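Local coordinates for iron-chelator utilization protein (Thermobifida fusca TM51, PDB 4YHB) that probably reduces ferric siderophores, using a bound flavin-adenine dinucleotide, so that the iron carried by the chelator can be released inside the cell, at residues 18-23 and 126-131; 53-58 and 86-91; 142-147 and 215-220. All coordinates share one frame; numbering follows the deposited sequence.

How the contacts relate
Contacts 1 and 2 belong to the flavin-binding barrel, and contact 3 to the parallel sheet of the second domain. Strand 125-129 joins contacts 1 and 2: it pairs with strand 17-29 in contact 1 and, on its other edge, through Gly127 and Leu129, with strand 53-57 of contact 2. The centres of these two are about 9 Å apart. Along the chain, contact 2 is nested within the loop that contact 1 closes, and contact 3 opens afterwards. Its centre lies about 29 Å from that of contact 2 and about 35 Å from that of contact 1, across the centre of the chain. One chain joins a flavin-holding barrel to a domain resembling the nucleotide-binding half of ferredoxin reductases.

Contact 1: residues 18-23 and 126-131; sequences RLLEVV and LGVLGP
Arg18 to Leu20 pair with Leu126 to Val128 at the seam of the six-stranded antiparallel barrel, where the first strand meets the last. Two hydrogen-bonded pairs alternate with one non-hydrogen-bonded pair. Arg18 and Val128 exchange backbone bonds, with Val128 N to Arg18 O at 2.7 Å. Leu20 and Leu126 do the same, and Leu20 N reaches Leu126 O at 3.0 Å in an almost straight bond (171° at the hydrogen). Between them Leu19 faces Gly127, whose CA lies 3.4 Å from Arg18 O in a CA-H...O contact. Side chains then sort by face. Leu20 and Val128 cross at about a right angle, Leu20 CD1 resting 3.7 Å from Val128 CG2; branched apolar residues suit this buried side, which Leu37, Val54 and Leu56 help to line. On the other face Leu19 is largely exposed, and its CD1 leans over Leu126 O at 3.6 Å. Arg18 shares the face of Leu20, but with CG turned away from its carbonyl carbon (chi1 -62°) the extended chain carries the guanidinium out toward Gly130. There NH1 gives a hydrogen bond to a water in the guanidinium plane, 2.8 Å off, and this water also lies close to Val128 O and Gly130 O. NH2 is taken by Ala43 O, so both terminal nitrogens of the buried guanidinium have a partner. Gly130 has backbone angles at which a CB would press on the preceding carbonyl oxygen, and the cis peptide before Pro131 follows. Such pairing of first and last strands completes the Greek-key barrel characteristic of flavin domains of the ferredoxin-reductase type.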
loop_
_atom_site.group_PDB
_atom_site.type_symbol
_atom_site.label_atom_id
_atom_site.label_comp_id
_atom_site.label_asym_id
_atom_site.label_seq_id
_atom_site.Cartn_x
_atom_site.Cartn_y
_atom_site.Cartn_z
ATOM N N ARG A 18 -10.909 -0.016 15.969
ATOM C CA ARG A 18 -11.324 1.368 15.833
ATOM C C ARG A 18 -12.465 1.483 14.838
ATOM O O ARG A 18 -12.493 0.783 13.818
ATOM C CB ARG A 18 -10.142 2.251 15.400
ATOM C CG ARG A 18 -8.988 2.283 16.388
ATOM C CD ARG A 18 -7.865 3.223 15.939
ATOM N NE ARG A 18 -7.001 3.564 17.067
ATOM C CZ ARG A 18 -6.005 2.795 17.500
ATOM N NH1 ARG A 18 -5.749 1.643 16.895
ATOM N NH2 ARG A 18 -5.272 3.168 18.543
ATOM N N LEU A 19 -13.413 2.361 15.134
ATOM C CA LEU A 19 -14.439 2.709 14.159
ATOM C C LEU A 19 -14.199 4.137 13.696
ATOM O O LEU A 19 -14.294 5.070 14.490
ATOM C CB LEU A 19 -15.842 2.557 14.753
ATOM C CG LEU A 19 -16.999 2.868 13.794
ATOM C CD1 LEU A 19 -17.005 1.915 12.611
ATOM C CD2 LEU A 19 -18.342 2.838 14.524
ATOM N N LEU A 20 -13.869 4.312 12.417
ATOM C CA LEU A 20 -13.552 5.642 11.916
ATOM C C LEU A 20 -14.534 6.063 10.841
ATOM O O LEU A 20 -15.193 5.234 10.226
ATOM C CB LEU A 20 -12.124 5.695 11.370
ATOM C CG LEU A 20 -11.001 5.392 12.355
ATOM C CD1 LEU A 20 -9.669 5.591 11.671
ATOM C CD2 LEU A 20 -11.108 6.304 13.593
ATOM N N GLU A 21 -14.613 7.369 10.614
ATOM C CA GLU A 21 -15.617 7.943 9.724
ATOM C C GLU A 21 -14.937 8.774 8.658
ATOM O O GLU A 21 -13.976 9.482 8.948
ATOM C CB GLU A 21 -16.602 8.801 10.532
ATOM C CG GLU A 21 -17.679 9.491 9.720
ATOM C CD GLU A 21 -18.658 10.243 10.618
ATOM O OE1 GLU A 21 -18.794 9.859 11.801
ATOM O OE2 GLU A 21 -19.285 11.209 10.138
ATOM N N VAL A 22 -15.425 8.670 7.424
ATOM C CA VAL A 22 -14.880 9.464 6.328
ATOM C C VAL A 22 -15.147 10.954 6.577
ATOM O O VAL A 22 -16.287 11.374 6.768
ATOM C CB VAL A 22 -15.481 9.052 4.978
ATOM C CG1 VAL A 22 -14.914 9.919 3.859
ATOM C CG2 VAL A 22 -15.232 7.566 4.696
ATOM N N VAL A 23 -14.095 11.752 6.580
ATOM C CA VAL A 23 -14.259 13.196 6.714
ATOM C C VAL A 23 -14.018 13.925 5.384
ATOM O O VAL A 23 -14.771 14.837 5.026
ATOM C CB VAL A 23 -13.317 13.747 7.780
ATOM C CG1 VAL A 23 -13.531 15.236 7.946
ATOM C CG2 VAL A 23 -13.557 13.007 9.120
ATOM N N LEU A 126 -15.850 2.921 8.587
ATOM C CA LEU A 126 -15.129 1.673 8.407
ATOM C C LEU A 126 -14.527 1.219 9.721
ATOM O O LEU A 126 -14.061 2.040 10.513
ATOM C CB LEU A 126 -14.011 1.830 7.370
ATOM C CG LEU A 126 -14.421 2.128 5.928
ATOM C CD1 LEU A 126 -13.163 2.320 5.063
ATOM C CD2 LEU A 126 -15.293 1.000 5.397
ATOM N N GLY A 127 -14.520 -0.088 9.939
ATOM C CA GLY A 127 -13.719 -0.660 11.007
ATOM C C GLY A 127 -12.259 -0.583 10.589
ATOM O O GLY A 127 -11.916 -0.829 9.426
ATOM N N VAL A 128 -11.392 -0.219 11.525
ATOM C CA VAL A 128 -9.971 -0.098 11.227
ATOM C C VAL A 128 -9.165 -0.910 12.227
ATOM O O VAL A 128 -9.169 -0.618 13.440
ATOM C CB VAL A 128 -9.512 1.374 11.244
ATOM C CG1 VAL A 128 -8.026 1.464 10.929
ATOM C CG2 VAL A 128 -10.336 2.198 10.233
ATOM N N LEU A 129 -8.489 -1.944 11.731
ATOM C CA LEU A 129 -7.682 -2.801 12.600
ATOM C C LEU A 129 -6.191 -2.673 12.285
ATOM O O LEU A 129 -5.772 -2.783 11.126
ATOM C CB LEU A 129 -8.136 -4.262 12.478
ATOM C CG LEU A 129 -7.384 -5.285 13.345
ATOM C CD1 LEU A 129 -7.649 -5.031 14.837
ATOM C CD2 LEU A 129 -7.792 -6.699 12.955
ATOM N N GLY A 130 -5.386 -2.445 13.322
ATOM C CA GLY A 130 -3.959 -2.283 13.142
ATOM C C GLY A 130 -3.519 -0.833 12.998
ATOM O O GLY A 130 -4.288 0.071 13.311
ATOM N N PRO A 131 -2.290 -0.599 12.507
ATOM C CA PRO A 131 -1.330 -1.585 11.997
ATOM C C PRO A 131 -0.872 -2.533 13.093
ATOM O O PRO A 131 -0.839 -2.127 14.245
ATOM C CB PRO A 131 -0.152 -0.729 11.514
ATOM C CG PRO A 131 -0.689 0.648 11.397
ATOM C CD PRO A 131 -1.732 0.761 12.461
HETATM O O HOH W 1 -6.654 0.312 14.579
#

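Contact 2: residues 53-58 and 86-91; sequences HVKLWF and YRDYTV. With ZN (zinc ion), chain D; FAD (flavin-adenine dinucleotide), chain C.
Tyr86 CB is the bump that sits on the indole of Trp57, 3.6 Å from the centroid of the five-membered ring and 7° off its normal. The Tyr86 ring, swung between its backbone N and carbonyl carbon (chi1 62°), lies beside the six-membered ring with little overlap. Lys55 runs along another flank, its CE 3.8 Å from Tyr86 CE1. With its last torsion bent, Lys55 NZ meets the syn lone pair of Asp88 OD1 at 2.8 Å, a salt bridge, while Asp88 OD2 accepts a bond from a zinc-bound water. On the opposite face Leu56 CD1 presses on Tyr89 CD1 at 3.7 Å, while Tyr89 CE1 meets the edge of Phe58. Back on the Lys55 and Trp57 face, the flavin methyl C7M stands over the centre of the His53 ring. Held through ND1 by Ala51 O, His53 binds zinc with NE2 at 2.2 Å, joined by His265, His266 and three waters. Arg87, its NE 2.7 Å from phosphate O1P, Tyr89 against the isoalloxazine and Thr90, N bonded to O4, match the Arg-x-Tyr-Ser/Thr flavin-binding motif of ferredoxin reductases. Strand 53-57 lies between strands 86-95 and 125-129, strand 100-106 adds Phe105 beneath Leu56 and Phe58, and helix 152-161 packs on Thr90.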
loop_
_atom_site.group_PDB
_atom_site.type_symbol
_atom_site.label_atom_id
_atom_site.label_comp_id
_atom_site.label_asym_id
_atom_site.label_seq_id
_atom_site.Cartn_x
_atom_site.Cartn_y
_atom_site.Cartn_z
ATOM N N HIS A 53 0.375 -0.717 7.236
ATOM C CA HIS A 53 -0.953 -0.945 6.666
ATOM C C HIS A 53 -1.945 -1.416 7.715
ATOM O O HIS A 53 -1.589 -2.060 8.704
ATOM C CB HIS A 53 -0.887 -1.962 5.518
ATOM C CG HIS A 53 -0.197 -3.237 5.887
ATOM N ND1 HIS A 53 1.177 -3.348 5.934
ATOM C CD2 HIS A 53 -0.686 -4.452 6.237
ATOM C CE1 HIS A 53 1.504 -4.579 6.286
ATOM N NE2 HIS A 53 0.393 -5.263 6.485
ATOM N N VAL A 54 -3.205 -1.090 7.472
ATOM C CA VAL A 54 -4.292 -1.488 8.348
ATOM C C VAL A 54 -5.155 -2.498 7.624
ATOM O O VAL A 54 -5.028 -2.684 6.404
ATOM C CB VAL A 54 -5.165 -0.280 8.771
ATOM C CG1 VAL A 54 -4.380 0.653 9.647
ATOM C CG2 VAL A 54 -5.700 0.469 7.536
ATOM N N LYS A 55 -6.025 -3.163 8.367
ATOM C CA LYS A 55 -7.106 -3.908 7.748
ATOM C C LYS A 55 -8.361 -3.071 7.885
ATOM O O LYS A 55 -8.746 -2.681 8.991
ATOM C CB LYS A 55 -7.294 -5.293 8.393
ATOM C CG LYS A 55 -6.356 -6.375 7.856
ATOM C CD LYS A 55 -6.302 -7.588 8.792
ATOM C CE LYS A 55 -5.736 -8.801 8.070
ATOM N NZ LYS A 55 -4.412 -8.531 7.435
ATOM N N LEU A 56 -8.988 -2.777 6.757
ATOM C CA LEU A 56 -10.255 -2.067 6.752
ATOM C C LEU A 56 -11.403 -3.053 6.693
ATOM O O LEU A 56 -11.406 -3.978 5.872
ATOM C CB LEU A 56 -10.333 -1.094 5.559
ATOM C CG LEU A 56 -9.283 0.017 5.587
ATOM C CD1 LEU A 56 -9.477 0.979 4.406
ATOM C CD2 LEU A 56 -9.308 0.781 6.917
ATOM N N TRP A 57 -12.400 -2.824 7.538
ATOM C CA TRP A 57 -13.555 -3.706 7.641
ATOM C C TRP A 57 -14.784 -3.024 7.053
ATOM O O TRP A 57 -15.237 -1.990 7.550
ATOM C CB TRP A 57 -13.790 -4.111 9.115
ATOM C CG TRP A 57 -12.696 -5.001 9.661
ATOM C CD1 TRP A 57 -11.360 -4.717 9.724
ATOM C CD2 TRP A 57 -12.851 -6.314 10.228
ATOM N NE1 TRP A 57 -10.675 -5.776 10.291
ATOM C CE2 TRP A 57 -11.565 -6.764 10.602
ATOM C CE3 TRP A 57 -13.951 -7.147 10.461
ATOM C CZ2 TRP A 57 -11.351 -8.014 11.199
ATOM C CZ3 TRP A 57 -13.733 -8.391 11.048
ATOM C CH2 TRP A 57 -12.442 -8.806 11.407
ATOM N N PHE A 58 -15.311 -3.617 5.983
ATOM C CA PHE A 58 -16.314 -2.985 5.131
ATOM C C PHE A 58 -17.727 -3.499 5.411
ATOM O O PHE A 58 -17.900 -4.646 5.840
ATOM C CB PHE A 58 -15.984 -3.233 3.641
ATOM C CG PHE A 58 -14.712 -2.570 3.160
ATOM C CD1 PHE A 58 -14.743 -1.285 2.634
ATOM C CD2 PHE A 58 -13.495 -3.231 3.225
ATOM C CE1 PHE A 58 -13.586 -0.671 2.180
ATOM C CE2 PHE A 58 -12.321 -2.614 2.776
ATOM C CZ PHE A 58 -12.371 -1.337 2.260
ATOM N N TYR A 86 -12.824 -7.852 5.274
ATOM C CA TYR A 86 -11.674 -7.049 5.642
ATOM C C TYR A 86 -10.619 -7.165 4.547
ATOM O O TYR A 86 -10.519 -8.200 3.883
ATOM C CB TYR A 86 -11.116 -7.461 7.018
ATOM C CG TYR A 86 -10.604 -8.884 7.097
ATOM C CD1 TYR A 86 -9.310 -9.197 6.720
ATOM C CD2 TYR A 86 -11.422 -9.915 7.558
ATOM C CE1 TYR A 86 -8.839 -10.497 6.783
ATOM C CE2 TYR A 86 -10.959 -11.223 7.617
ATOM C CZ TYR A 86 -9.668 -11.504 7.227
ATOM O OH TYR A 86 -9.192 -12.796 7.289
ATOM N N ARG A 87 -9.849 -6.095 4.363
ATOM C CA ARG A 87 -8.844 -6.010 3.300
ATOM C C ARG A 87 -7.699 -5.126 3.768
ATOM O O ARG A 87 -7.920 -4.182 4.532
ATOM C CB ARG A 87 -9.434 -5.418 2.004
ATOM C CG ARG A 87 -10.716 -6.068 1.477
ATOM C CD ARG A 87 -10.431 -7.415 0.873
ATOM N NE ARG A 87 -11.577 -7.977 0.159
ATOM C CZ ARG A 87 -12.375 -8.927 0.643
ATOM N NH1 ARG A 87 -12.174 -9.412 1.860
ATOM N NH2 ARG A 87 -13.372 -9.396 -0.100
ATOM N N ASP A 88 -6.488 -5.413 3.289
ATOM C CA ASP A 88 -5.294 -4.633 3.619
ATOM C C ASP A 88 -5.216 -3.353 2.797
ATOM O O ASP A 88 -5.309 -3.409 1.570
ATOM C CB ASP A 88 -4.025 -5.438 3.336
ATOM C CG ASP A 88 -3.722 -6.454 4.401
ATOM O OD1 ASP A 88 -4.609 -6.760 5.225
ATOM O OD2 ASP A 88 -2.586 -6.968 4.402
ATOM N N TYR A 89 -5.001 -2.223 3.464
ATOM C CA TYR A 89 -4.747 -0.951 2.792
ATOM C C TYR A 89 -3.618 -0.218 3.511
ATOM O O TYR A 89 -3.488 -0.276 4.738
ATOM C CB TYR A 89 -6.016 -0.067 2.745
ATOM C CG TYR A 89 -7.011 -0.512 1.697
ATOM C CD1 TYR A 89 -8.014 -1.415 2.012
ATOM C CD2 TYR A 89 -6.914 -0.059 0.374
ATOM C CE1 TYR A 89 -8.915 -1.847 1.060
ATOM C CE2 TYR A 89 -7.816 -0.491 -0.605
ATOM C CZ TYR A 89 -8.815 -1.392 -0.246
ATOM O OH TYR A 89 -9.723 -1.845 -1.170
ATOM N N THR A 90 -2.815 0.496 2.736
ATOM C CA THR A 90 -1.681 1.236 3.267
ATOM C C THR A 90 -2.092 2.501 4.023
ATOM O O THR A 90 -3.058 3.175 3.656
ATOM C CB THR A 90 -0.717 1.620 2.125
ATOM O OG1 THR A 90 -0.245 0.422 1.491
ATOM C CG2 THR A 90 0.482 2.443 2.643
ATOM N N VAL A 91 -1.353 2.810 5.093
ATOM C CA VAL A 91 -1.406 4.131 5.700
ATOM C C VAL A 91 -0.692 5.103 4.771
ATOM O O VAL A 91 0.528 5.219 4.822
ATOM C CB VAL A 91 -0.747 4.141 7.105
ATOM C CG1 VAL A 91 -0.789 5.552 7.710
ATOM C CG2 VAL A 91 -1.442 3.147 8.001
HETATM ZN ZN ZN D . 0.606 -7.383 6.927
HETATM P PA FAD C . -11.057 -8.641 -3.468
HETATM O O1A FAD C . -12.365 -9.214 -2.904
HETATM O O2A FAD C . -9.832 -8.948 -2.525
HETATM O O5B FAD C . -10.731 -9.418 -4.841
HETATM C C5B FAD C . -11.732 -9.667 -5.761
HETATM C C4B FAD C . -11.114 -9.785 -7.168
HETATM O O4B FAD C . -10.614 -8.559 -7.627
HETATM C C3B FAD C . -10.000 -10.742 -7.228
HETATM O O3B FAD C . -10.122 -11.406 -8.444
HETATM C C2B FAD C . -8.831 -9.929 -7.213
HETATM O O2B FAD C . -7.735 -10.468 -7.943
HETATM C C1B FAD C . -9.257 -8.695 -7.891
HETATM N N9A FAD C . -8.584 -7.479 -7.453
HETATM C C8A FAD C . -8.242 -7.150 -6.189
HETATM N N7A FAD C . -7.660 -5.943 -6.202
HETATM C C5A FAD C . -7.672 -5.487 -7.476
HETATM C C6A FAD C . -7.220 -4.322 -8.097
HETATM N N6A FAD C . -6.617 -3.296 -7.321
HETATM N N1A FAD C . -7.373 -4.174 -9.423
HETATM C C2A FAD C . -7.954 -5.141 -10.165
HETATM N N3A FAD C . -8.398 -6.270 -9.602
HETATM C C4A FAD C . -8.252 -6.464 -8.273
HETATM N N1 FAD C . -4.793 -1.520 -2.372
HETATM C C2 FAD C . -5.103 -0.236 -2.560
HETATM O O2 FAD C . -5.916 0.075 -3.417
HETATM N N3 FAD C . -4.494 0.701 -1.769
HETATM C C4 FAD C . -3.599 0.360 -0.817
HETATM O O4 FAD C . -3.097 1.244 -0.136
HETATM C C4X FAD C . -3.250 -0.974 -0.606
HETATM N N5 FAD C . -2.335 -1.381 0.349
HETATM C C5X FAD C . -2.062 -2.698 0.507
HETATM C C6 FAD C . -1.145 -3.115 1.477
HETATM C C7 FAD C . -0.884 -4.325 1.634
HETATM C C7M FAD C . 0.143 -4.658 2.733
HETATM C C8 FAD C . -1.368 -5.282 1.009
HETATM C C8M FAD C . -1.008 -6.725 1.227
HETATM C C9 FAD C . -2.287 -5.049 0.021
HETATM C C9A FAD C . -2.776 -3.656 -0.374
HETATM N N10 FAD C . -3.637 -3.240 -1.289
HETATM C C10 FAD C . -3.896 -1.922 -1.435
HETATM C "C1'" FAD C . -4.309 -4.228 -2.162
HETATM C "C2'" FAD C . -5.669 -4.613 -1.668
HETATM O "O2'" FAD C . -5.561 -5.191 -0.428
HETATM C "C3'" FAD C . -6.301 -5.602 -2.710
HETATM O "O3'" FAD C . -6.300 -4.954 -3.943
HETATM C "C4'" FAD C . -7.640 -6.172 -2.328
HETATM O "O4'" FAD C . -7.865 -7.329 -3.014
HETATM C "C5'" FAD C . -8.816 -5.230 -2.637
HETATM O "O5'" FAD C . -10.003 -5.594 -1.975
HETATM P P FAD C . -11.251 -5.903 -2.895
HETATM O O1P FAD C . -12.322 -6.315 -1.860
HETATM O O2P FAD C . -11.361 -4.665 -3.826
HETATM O O3P FAD C . -11.369 -7.127 -3.888
HETATM O O HOH W 2 -1.535 -7.621 6.600
HETATM O O HOH W 3 2.700 -7.074 7.447
HETATM O O HOH W 4 0.091 -6.936 9.097
#

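Contact 3: residues 142-147 and 215-220; sequences HYVLLA and EFPKGR
The imidazole of His142 carries the Pro217 ring over one face, and a water lies in its plane at the edge. Pro217 CB stands 3.6 Å from the ring centroid, 19° off the normal and shifted toward ND1, which it approaches to 3.4 Å. This is a CH-pi contact: the rigid, puckered pyrrolidine sets its apolar CB and CG against the imidazole, with CB over the face. The two side chains cross at about a right angle. With CG anti to the backbone N (chi1 -168°), His142 turns its imidazole toward the loop. At the ring's edge the water sits 3.2 Å from ND1 and donates to Lys218 O at 3.0 Å, and NE2 is hydrogen-bonded to Thr169 OG1, so both nitrogens help to fix the rotation of the ring. Replacing His142 by an alanine would probably uncover the face of Pro217 and deprive both the bridging water and Thr169 of a partner. Two residues along the strand, Val144 points the same way and its CG2 lies 4.3 Å from Pro217 CG, a looser apolar touch. The backbone adds one bond, His142 N to Arg220 O at 3.1 Å (156° at the hydrogen). Gly219, at positive phi, eases the turn that brings Arg220 there. Strand 142-147 is the middle strand of the five-stranded parallel sheet, which with its flanking helices is consistent with the nucleotide-binding fold of the ferredoxin-reductase family; its other side is packed by Tyr143 and Leu145 on helix 152-161, and the 215-220 loop leads from helix 206-212 into the adjoining strand 221-226.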
loop_
_atom_site.group_PDB
_atom_site.type_symbol
_atom_site.label_atom_id
_atom_site.label_comp_id
_atom_site.label_asym_id
_atom_site.label_seq_id
_atom_site.Cartn_x
_atom_site.Cartn_y
_atom_site.Cartn_z
ATOM N N HIS A 142 20.653 4.843 -2.590
ATOM C CA HIS A 142 19.836 4.843 -3.786
ATOM C C HIS A 142 18.711 3.831 -3.640
ATOM O O HIS A 142 18.944 2.644 -3.401
ATOM C CB HIS A 142 20.697 4.535 -5.005
ATOM C CG HIS A 142 20.020 4.785 -6.316
ATOM N ND1 HIS A 142 20.614 5.509 -7.327
ATOM C CD2 HIS A 142 18.823 4.376 -6.801
ATOM C CE1 HIS A 142 19.805 5.551 -8.371
ATOM N NE2 HIS A 142 18.713 4.868 -8.080
ATOM N N TYR A 143 17.485 4.317 -3.772
ATOM C CA TYR A 143 16.305 3.480 -3.637
ATOM C C TYR A 143 15.703 3.194 -5.001
ATOM O O TYR A 143 15.445 4.111 -5.772
ATOM C CB TYR A 143 15.270 4.157 -2.729
ATOM C CG TYR A 143 15.748 4.407 -1.320
ATOM C CD1 TYR A 143 15.421 3.529 -0.291
ATOM C CD2 TYR A 143 16.531 5.512 -1.014
ATOM C CE1 TYR A 143 15.856 3.750 1.001
ATOM C CE2 TYR A 143 16.978 5.737 0.277
ATOM C CZ TYR A 143 16.634 4.853 1.279
ATOM O OH TYR A 143 17.072 5.072 2.564
ATOM N N VAL A 144 15.498 1.919 -5.298
ATOM C CA VAL A 144 14.819 1.515 -6.517
ATOM C C VAL A 144 13.423 1.006 -6.165
ATOM O O VAL A 144 13.284 0.017 -5.445
ATOM C CB VAL A 144 15.592 0.425 -7.264
ATOM C CG1 VAL A 144 14.833 0.009 -8.519
ATOM C CG2 VAL A 144 17.004 0.913 -7.615
ATOM N N LEU A 145 12.392 1.688 -6.650
ATOM C CA LEU A 145 11.014 1.346 -6.282
ATOM C C LEU A 145 10.178 0.925 -7.486
ATOM O O LEU A 145 10.146 1.617 -8.506
ATOM C CB LEU A 145 10.357 2.534 -5.590
ATOM C CG LEU A 145 11.130 3.130 -4.416
ATOM C CD1 LEU A 145 10.633 4.519 -4.144
ATOM C CD2 LEU A 145 10.950 2.271 -3.182
ATOM N N LEU A 146 9.515 -0.217 -7.366
ATOM C CA LEU A 146 8.613 -0.716 -8.396
ATOM C C LEU A 146 7.239 -0.938 -7.768
ATOM O O LEU A 146 7.127 -1.475 -6.655
ATOM C CB LEU A 146 9.151 -2.009 -9.016
ATOM C CG LEU A 146 10.578 -1.923 -9.570
ATOM C CD1 LEU A 146 11.544 -2.650 -8.660
ATOM C CD2 LEU A 146 10.647 -2.488 -10.974
ATOM N N ALA A 147 6.188 -0.494 -8.449
ATOM C CA ALA A 147 4.853 -0.598 -7.874
ATOM C C ALA A 147 3.789 -0.490 -8.947
ATOM O O ALA A 147 3.899 0.343 -9.842
ATOM C CB ALA A 147 4.637 0.495 -6.809
ATOM N N GLU A 215 20.405 -0.400 -14.890
ATOM C CA GLU A 215 21.744 -0.711 -14.412
ATOM C C GLU A 215 21.772 -0.605 -12.894
ATOM O O GLU A 215 21.176 0.305 -12.321
ATOM C CB GLU A 215 22.773 0.229 -15.041
ATOM C CG GLU A 215 24.220 -0.190 -14.824
ATOM C CD GLU A 215 25.182 0.501 -15.780
ATOM O OE1 GLU A 215 24.732 0.943 -16.862
ATOM O OE2 GLU A 215 26.387 0.599 -15.453
ATOM N N PHE A 216 22.448 -1.543 -12.240
ATOM C CA PHE A 216 22.529 -1.510 -10.783
ATOM C C PHE A 216 23.302 -0.265 -10.337
ATOM O O PHE A 216 24.455 -0.069 -10.711
ATOM C CB PHE A 216 23.180 -2.784 -10.246
ATOM C CG PHE A 216 22.881 -3.038 -8.799
ATOM C CD1 PHE A 216 21.648 -3.547 -8.416
ATOM C CD2 PHE A 216 23.819 -2.746 -7.819
ATOM C CE1 PHE A 216 21.355 -3.773 -7.079
ATOM C CE2 PHE A 216 23.536 -2.969 -6.478
ATOM C CZ PHE A 216 22.303 -3.482 -6.109
ATOM N N PRO A 217 22.653 0.599 -9.551
ATOM C CA PRO A 217 23.264 1.890 -9.220
ATOM C C PRO A 217 24.458 1.776 -8.262
ATOM O O PRO A 217 24.742 0.702 -7.718
ATOM C CB PRO A 217 22.110 2.669 -8.572
ATOM C CG PRO A 217 21.166 1.644 -8.088
ATOM C CD PRO A 217 21.305 0.443 -8.975
ATOM N N LYS A 218 25.156 2.892 -8.075
ATOM C CA LYS A 218 26.309 2.947 -7.187
ATOM C C LYS A 218 25.876 3.150 -5.738
ATOM O O LYS A 218 24.739 3.536 -5.466
ATOM C CB LYS A 218 27.263 4.070 -7.610
ATOM C CG LYS A 218 27.917 3.859 -8.969
ATOM C CD LYS A 218 28.905 4.979 -9.278
ATOM C CE LYS A 218 30.350 4.501 -9.229
ATOM N NZ LYS A 218 30.732 3.740 -10.457
ATOM N N GLY A 219 26.788 2.889 -4.806
ATOM C CA GLY A 219 26.504 3.097 -3.398
ATOM C C GLY A 219 25.631 2.019 -2.776
ATOM O O GLY A 219 25.421 0.950 -3.348
ATOM N N ARG A 220 25.126 2.300 -1.582
ATOM C CA ARG A 220 24.257 1.357 -0.897
ATOM C C ARG A 220 22.853 1.428 -1.509
ATOM O O ARG A 220 22.195 2.466 -1.444
ATOM C CB ARG A 220 24.224 1.662 0.596
ATOM C CG ARG A 220 23.903 0.457 1.465
ATOM C CD ARG A 220 24.124 0.764 2.949
ATOM N NE ARG A 220 25.500 1.169 3.249
ATOM C CZ ARG A 220 26.054 1.088 4.458
ATOM N NH1 ARG A 220 25.351 0.618 5.479
ATOM N NH2 ARG A 220 27.309 1.473 4.654
HETATM O O HOH W 5 23.463 6.163 -6.030
#